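Local coordinates for HTH-type transcriptional repressor MdtR (PDB 1S3J), which represses the multidrug resistance operon mdtRP by binding directly to its promoter region, acting as a homodimeric DNA-binding regulator of the MarR family, at residues P24-S29 / K113-R118; L80-H85 / D94-D99. One frame throughout, in Å; residues are numbered along the deposited sequence.

Interaction 1 (P24-S29 / K113-R118); sequences PEMLES and KAIMAR
I115 reaches toward the facing helix, and its CD1 methyl touches both M26 and E25. M26 is a selenomethionine, and its CE lies against the I115 side chain, 3.4 Å from CD1, which is tighter than usual van der Waals contact, and 3.5 Å from each of CB and CG2. One methyl therefore meets three carbons of the isoleucine. The reach comes from bends at chi2 (-96°) and chi3, which swing the end of M26 toward the other helix although its CB does not point there. The same I115 CD1 also comes within 3.5 Å of the backbone O of E25, and more loosely to 4.3 Å of S29 CB.

Beside this apolar part, E25 and R118 reach across from their two helices and form a salt bridge. Both terminal nitrogens converge on one carboxylate oxygen: R118 NH1 lies 2.8 Å from E25 OE2, whereas the bond from R118 NH2 to E25 OE2, 3.1 Å long, is weak. NH1 uses the syn side of OE2, and the carboxylate and guanidinium planes are 46° apart, so this is a forked grip on a single oxygen rather than a coplanar pair of parallel bonds. The other oxygen, OE1, accepts a hydrogen bond from Y119 OH, which gives the carboxylate a second tether and helps to fix its rotation.

The two short helical segments run nearly antiparallel at 159°, their axes 10.4 Å apart, a spacing bridged by side chains. The 113-118 segment also packs on the second subunit, where K113 lies on S9, M116 on Q12 and A117 on M8. This antiparallel packing of helix 4-32 against helix 99-120, next to the second subunit, is characteristic of the helical dimerization region of MarR-family regulators.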
loop_
_atom_site.group_PDB
_atom_site.type_symbol
_atom_site.label_atom_id
_atom_site.label_comp_id
_atom_site.label_asym_id
_atom_site.label_seq_id
_atom_site.Cartn_x
_atom_site.Cartn_y
_atom_site.Cartn_z
ATOM N N PRO A 24 -9.420 -0.076 1.461
ATOM C CA PRO A 24 -10.396 0.123 2.545
ATOM C C PRO A 24 -11.126 -1.172 2.924
ATOM O O PRO A 24 -11.349 -1.411 4.112
ATOM C CB PRO A 24 -11.381 1.143 1.960
ATOM C CG PRO A 24 -10.583 1.875 0.942
ATOM C CD PRO A 24 -9.658 0.852 0.340
ATOM N N GLU A 25 -11.470 -1.998 1.936
ATOM C CA GLU A 25 -12.178 -3.244 2.212
ATOM C C GLU A 25 -11.305 -4.218 3.000
ATOM O O GLU A 25 -11.789 -4.885 3.910
ATOM C CB GLU A 25 -12.665 -3.898 0.918
ATOM C CG GLU A 25 -14.157 -4.153 0.876
ATOM C CD GLU A 25 -14.603 -4.747 -0.449
ATOM O OE1 GLU A 25 -14.194 -4.232 -1.515
ATOM O OE2 GLU A 25 -15.373 -5.731 -0.417
HETATM N N MSE A 26 -10.022 -4.287 2.647
HETATM C CA MSE A 26 -9.068 -5.119 3.366
HETATM C C MSE A 26 -8.930 -4.600 4.795
HETATM O O MSE A 26 -9.106 -5.352 5.737
HETATM C CB MSE A 26 -7.683 -5.135 2.698
HETATM C CG MSE A 26 -7.658 -5.480 1.212
HETATM SE SE MSE A 26 -7.289 -7.343 0.854
HETATM C CE MSE A 26 -8.965 -7.966 1.214
ATOM N N LEU A 27 -8.627 -3.313 4.943
ATOM C CA LEU A 27 -8.467 -2.691 6.269
ATOM C C LEU A 27 -9.680 -2.867 7.173
ATOM O O LEU A 27 -9.523 -3.082 8.360
ATOM C CB LEU A 27 -8.166 -1.196 6.156
ATOM C CG LEU A 27 -6.803 -0.790 5.586
ATOM C CD1 LEU A 27 -6.636 0.730 5.640
ATOM C CD2 LEU A 27 -5.652 -1.482 6.301
ATOM N N GLU A 28 -10.883 -2.777 6.618
ATOM C CA GLU A 28 -12.099 -2.871 7.428
ATOM C C GLU A 28 -12.293 -4.315 7.915
ATOM O O GLU A 28 -12.716 -4.539 9.047
ATOM C CB GLU A 28 -13.314 -2.355 6.628
ATOM C CG GLU A 28 -14.683 -2.506 7.287
ATOM C CD GLU A 28 -15.823 -2.516 6.271
ATOM O OE1 GLU A 28 -16.774 -3.326 6.438
ATOM O OE2 GLU A 28 -15.773 -1.726 5.291
ATOM N N SER A 29 -11.969 -5.279 7.057
ATOM C CA SER A 29 -12.068 -6.705 7.382
ATOM C C SER A 29 -11.071 -7.117 8.467
ATOM O O SER A 29 -11.364 -7.985 9.293
ATOM C CB SER A 29 -11.824 -7.552 6.132
ATOM O OG SER A 29 -11.814 -8.934 6.441
ATOM N N LYS A 113 -9.142 -13.239 0.732
ATOM C CA LYS A 113 -9.259 -14.012 -0.493
ATOM C C LYS A 113 -10.634 -13.746 -1.107
ATOM O O LYS A 113 -10.736 -13.471 -2.289
ATOM C CB LYS A 113 -9.053 -15.510 -0.205
ATOM C CG LYS A 113 -9.474 -16.461 -1.324
ATOM C CD LYS A 113 -9.327 -17.941 -0.916
ATOM C CE LYS A 113 -9.344 -18.858 -2.141
ATOM N NZ LYS A 113 -10.141 -18.279 -3.273
ATOM N N ALA A 114 -11.671 -13.792 -0.274
ATOM C CA ALA A 114 -13.032 -13.592 -0.710
ATOM C C ALA A 114 -13.234 -12.213 -1.318
ATOM O O ALA A 114 -13.969 -12.079 -2.290
ATOM C CB ALA A 114 -13.995 -13.816 0.452
ATOM N N ILE A 115 -12.589 -11.192 -0.759
ATOM C CA ILE A 115 -12.624 -9.847 -1.357
ATOM C C ILE A 115 -11.967 -9.810 -2.747
ATOM O O ILE A 115 -12.539 -9.296 -3.705
ATOM C CB ILE A 115 -11.947 -8.818 -0.428
ATOM C CG1 ILE A 115 -12.899 -8.438 0.705
ATOM C CG2 ILE A 115 -11.531 -7.560 -1.202
ATOM C CD1 ILE A 115 -12.244 -7.733 1.887
HETATM N N MSE A 116 -10.769 -10.361 -2.851
HETATM C CA MSE A 116 -10.024 -10.370 -4.114
HETATM C C MSE A 116 -10.784 -11.124 -5.186
HETATM O O MSE A 116 -10.863 -10.680 -6.319
HETATM C CB MSE A 116 -8.639 -11.012 -3.928
HETATM C CG MSE A 116 -7.731 -10.901 -5.158
HETATM SE SE MSE A 116 -7.418 -9.051 -5.728
HETATM C CE MSE A 116 -7.316 -8.194 -4.038
ATOM N N ALA A 117 -11.363 -12.259 -4.799
ATOM C CA ALA A 117 -12.025 -13.163 -5.728
ATOM C C ALA A 117 -13.318 -12.579 -6.286
ATOM O O ALA A 117 -13.801 -13.059 -7.298
ATOM C CB ALA A 117 -12.302 -14.528 -5.064
ATOM N N ARG A 118 -13.882 -11.563 -5.638
ATOM C CA ARG A 118 -15.030 -10.859 -6.211
ATOM C C ARG A 118 -14.595 -10.068 -7.432
ATOM O O ARG A 118 -15.335 -9.954 -8.402
ATOM C CB ARG A 118 -15.689 -9.915 -5.201
ATOM C CG ARG A 118 -16.591 -10.625 -4.197
ATOM C CD ARG A 118 -17.615 -9.727 -3.476
ATOM N NE ARG A 118 -17.414 -8.291 -3.689
ATOM C CZ ARG A 118 -16.598 -7.511 -2.965
ATOM N NH1 ARG A 118 -15.865 -8.012 -1.974
ATOM N NH2 ARG A 118 -16.507 -6.212 -3.247
#

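Interaction 2 (L80-H85 / D94-D99); sequences LIARTH and DLSLTD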
loop_
_atom_site.group_PDB
_atom_site.type_symbol
_atom_site.label_atom_id
_atom_site.label_comp_id
_atom_site.label_asym_id
_atom_site.label_seq_id
_atom_site.Cartn_x
_atom_site.Cartn_y
_atom_site.Cartn_z
ATOM N N LEU A 80 -2.596 -15.539 20.604
ATOM C CA LEU A 80 -2.476 -15.927 19.210
ATOM C C LEU A 80 -1.077 -16.410 18.910
ATOM O O LEU A 80 -0.848 -17.071 17.901
ATOM C CB LEU A 80 -2.792 -14.731 18.324
ATOM C CG LEU A 80 -4.139 -14.061 18.565
ATOM C CD1 LEU A 80 -4.328 -12.896 17.569
ATOM C CD2 LEU A 80 -5.293 -15.064 18.470
ATOM N N ILE A 81 -0.137 -16.028 19.763
ATOM C CA ILE A 81 1.215 -16.533 19.708
ATOM C C ILE A 81 1.689 -16.913 21.108
ATOM O O ILE A 81 1.102 -16.491 22.107
ATOM C CB ILE A 81 2.175 -15.476 19.138
ATOM C CG1 ILE A 81 2.323 -14.315 20.114
ATOM C CG2 ILE A 81 1.712 -15.015 17.751
ATOM C CD1 ILE A 81 3.467 -13.448 19.798
ATOM N N ALA A 82 2.776 -17.674 21.153
ATOM C CA ALA A 82 3.478 -17.975 22.396
ATOM C C ALA A 82 4.941 -17.616 22.225
ATOM O O ALA A 82 5.486 -17.715 21.120
ATOM C CB ALA A 82 3.320 -19.454 22.757
ATOM N N ARG A 83 5.555 -17.157 23.306
ATOM C CA ARG A 83 6.982 -16.979 23.356
ATOM C C ARG A 83 7.605 -18.137 24.108
ATOM O O ARG A 83 7.064 -18.587 25.103
ATOM C CB ARG A 83 7.362 -15.690 24.081
ATOM C CG ARG A 83 6.830 -14.433 23.469
ATOM C CD ARG A 83 7.474 -13.198 24.009
ATOM N NE ARG A 83 6.474 -12.190 24.330
ATOM C CZ ARG A 83 6.585 -10.903 24.047
ATOM N NH1 ARG A 83 7.672 -10.420 23.442
ATOM N NH2 ARG A 83 5.602 -10.086 24.369
ATOM N N THR A 84 8.754 -18.594 23.622
ATOM C CA THR A 84 9.559 -19.639 24.262
ATOM C C THR A 84 11.051 -19.266 24.170
ATOM O O THR A 84 11.453 -18.427 23.353
ATOM C CB THR A 84 9.281 -21.024 23.615
ATOM O OG1 THR A 84 9.336 -20.957 22.176
ATOM C CG2 THR A 84 7.823 -21.490 23.923
ATOM N N HIS A 85 11.867 -19.852 25.040
ATOM C CA HIS A 85 13.305 -19.660 24.961
ATOM C C HIS A 85 13.843 -20.499 23.822
ATOM O O HIS A 85 13.368 -21.615 23.569
ATOM C CB HIS A 85 13.988 -20.036 26.268
ATOM C CG HIS A 85 13.491 -19.247 27.439
ATOM N ND1 HIS A 85 13.651 -17.881 27.533
ATOM C CD2 HIS A 85 12.800 -19.622 28.540
ATOM C CE1 HIS A 85 13.101 -17.453 28.654
ATOM N NE2 HIS A 85 12.583 -18.490 29.286
ATOM N N ASP A 94 12.000 -17.151 20.908
ATOM C CA ASP A 94 11.293 -17.618 19.706
ATOM C C ASP A 94 9.817 -17.307 19.810
ATOM O O ASP A 94 9.222 -17.470 20.881
ATOM C CB ASP A 94 11.379 -19.122 19.524
ATOM C CG ASP A 94 12.772 -19.609 19.265
ATOM O OD1 ASP A 94 13.614 -18.826 18.775
ATOM O OD2 ASP A 94 13.098 -20.789 19.518
ATOM N N LEU A 95 9.223 -16.915 18.684
ATOM C CA LEU A 95 7.773 -16.856 18.553
ATOM C C LEU A 95 7.218 -18.045 17.774
ATOM O O LEU A 95 7.878 -18.588 16.904
ATOM C CB LEU A 95 7.346 -15.554 17.867
ATOM C CG LEU A 95 7.815 -14.283 18.568
ATOM C CD1 LEU A 95 7.431 -13.041 17.781
ATOM C CD2 LEU A 95 7.257 -14.238 19.985
ATOM N N SER A 96 5.981 -18.416 18.077
ATOM C CA SER A 96 5.256 -19.395 17.284
ATOM C C SER A 96 3.752 -19.170 17.382
ATOM O O SER A 96 3.265 -18.453 18.272
ATOM C CB SER A 96 5.642 -20.815 17.718
ATOM O OG SER A 96 5.454 -20.973 19.116
ATOM N N LEU A 97 2.995 -19.756 16.461
ATOM C CA LEU A 97 1.522 -19.652 16.534
ATOM C C LEU A 97 0.953 -20.562 17.588
ATOM O O LEU A 97 1.414 -21.674 17.747
ATOM C CB LEU A 97 0.881 -20.032 15.207
ATOM C CG LEU A 97 1.290 -19.222 13.988
ATOM C CD1 LEU A 97 0.731 -19.892 12.767
ATOM C CD2 LEU A 97 0.776 -17.793 14.114
ATOM N N THR A 98 -0.071 -20.095 18.295
ATOM C CA THR A 98 -0.953 -20.977 19.053
ATOM C C THR A 98 -1.991 -21.553 18.081
ATOM O O THR A 98 -2.035 -21.156 16.899
ATOM C CB THR A 98 -1.669 -20.206 20.161
ATOM O OG1 THR A 98 -2.437 -19.136 19.594
ATOM C CG2 THR A 98 -0.681 -19.505 21.111
ATOM N N ASP A 99 -2.812 -22.484 18.579
ATOM C CA ASP A 99 -3.941 -23.035 17.827
ATOM C C ASP A 99 -4.856 -21.883 17.432
ATOM O O ASP A 99 -5.317 -21.818 16.300
ATOM C CB ASP A 99 -4.787 -24.040 18.656
ATOM C CG ASP A 99 -4.163 -25.456 18.763
ATOM O OD1 ASP A 99 -3.122 -25.738 18.126
ATOM O OD2 ASP A 99 -4.676 -26.363 19.477
HETATM O O HOH W 1 7.317 -19.722 20.494
HETATM O O HOH W 2 11.861 -22.146 21.417
#
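Chi1 near -60° in both R83 and L95 lays them alongside each other, bringing R83 CG to 3.5 Å from L95 CD2. I81, with chi1 at 68°, slants across to the same CD2, its CD1 3.9 Å away. On the face carrying A82, T84, D94 and S96, water 1 accepts from T84 OG1 and S96 OG and donates to A82 O and D94 O. Water 2 is hydrogen-bonded to T84 OG1, H85 O and D94 OD2, while N86 ND2 bonds D94 OD1.

The backbones form an antiparallel ladder in which A82–S96 and T84–D94 are hydrogen-bonded pairs; the bond from D94 N to T84 O measures 2.8 Å. At the opposite end, past A82–S96, T98 N reaches L80 O at 3.1 Å from above the carbonyl plane. T98 OG1 accepts from G101 N, as the N-cap of the following helix, and is hydrogen-bonded to N79 O.

This is the beta hairpin, or wing, of the winged helix-turn-helix fold. Strand 93-97 is central, with 51-53 bonded along its other edge through L95 and L52. I81 and R83 pack on helix 65-77, where R83 also salt-bridges D73, while L95 and L97 lie against helix 37-49.

From the N terminus, helix 4-32 supplies the first half of interaction 1, whose partner arrives more than 80 residues later on helix 99-120. The long loop closed there includes the predicted helix-turn-helix motif, residues 54-77, and then the whole of interaction 2. That second contact closes a short hairpin between strands 81-85 and 93-97, so the two loops nest without crossing. The chain leaves strand 93-97 directly into helix 99-120, a continuous route from the wing to the helical region near the second subunit. The contact centres are 27 Å apart and their nearest atoms about 12 Å, so they do not touch.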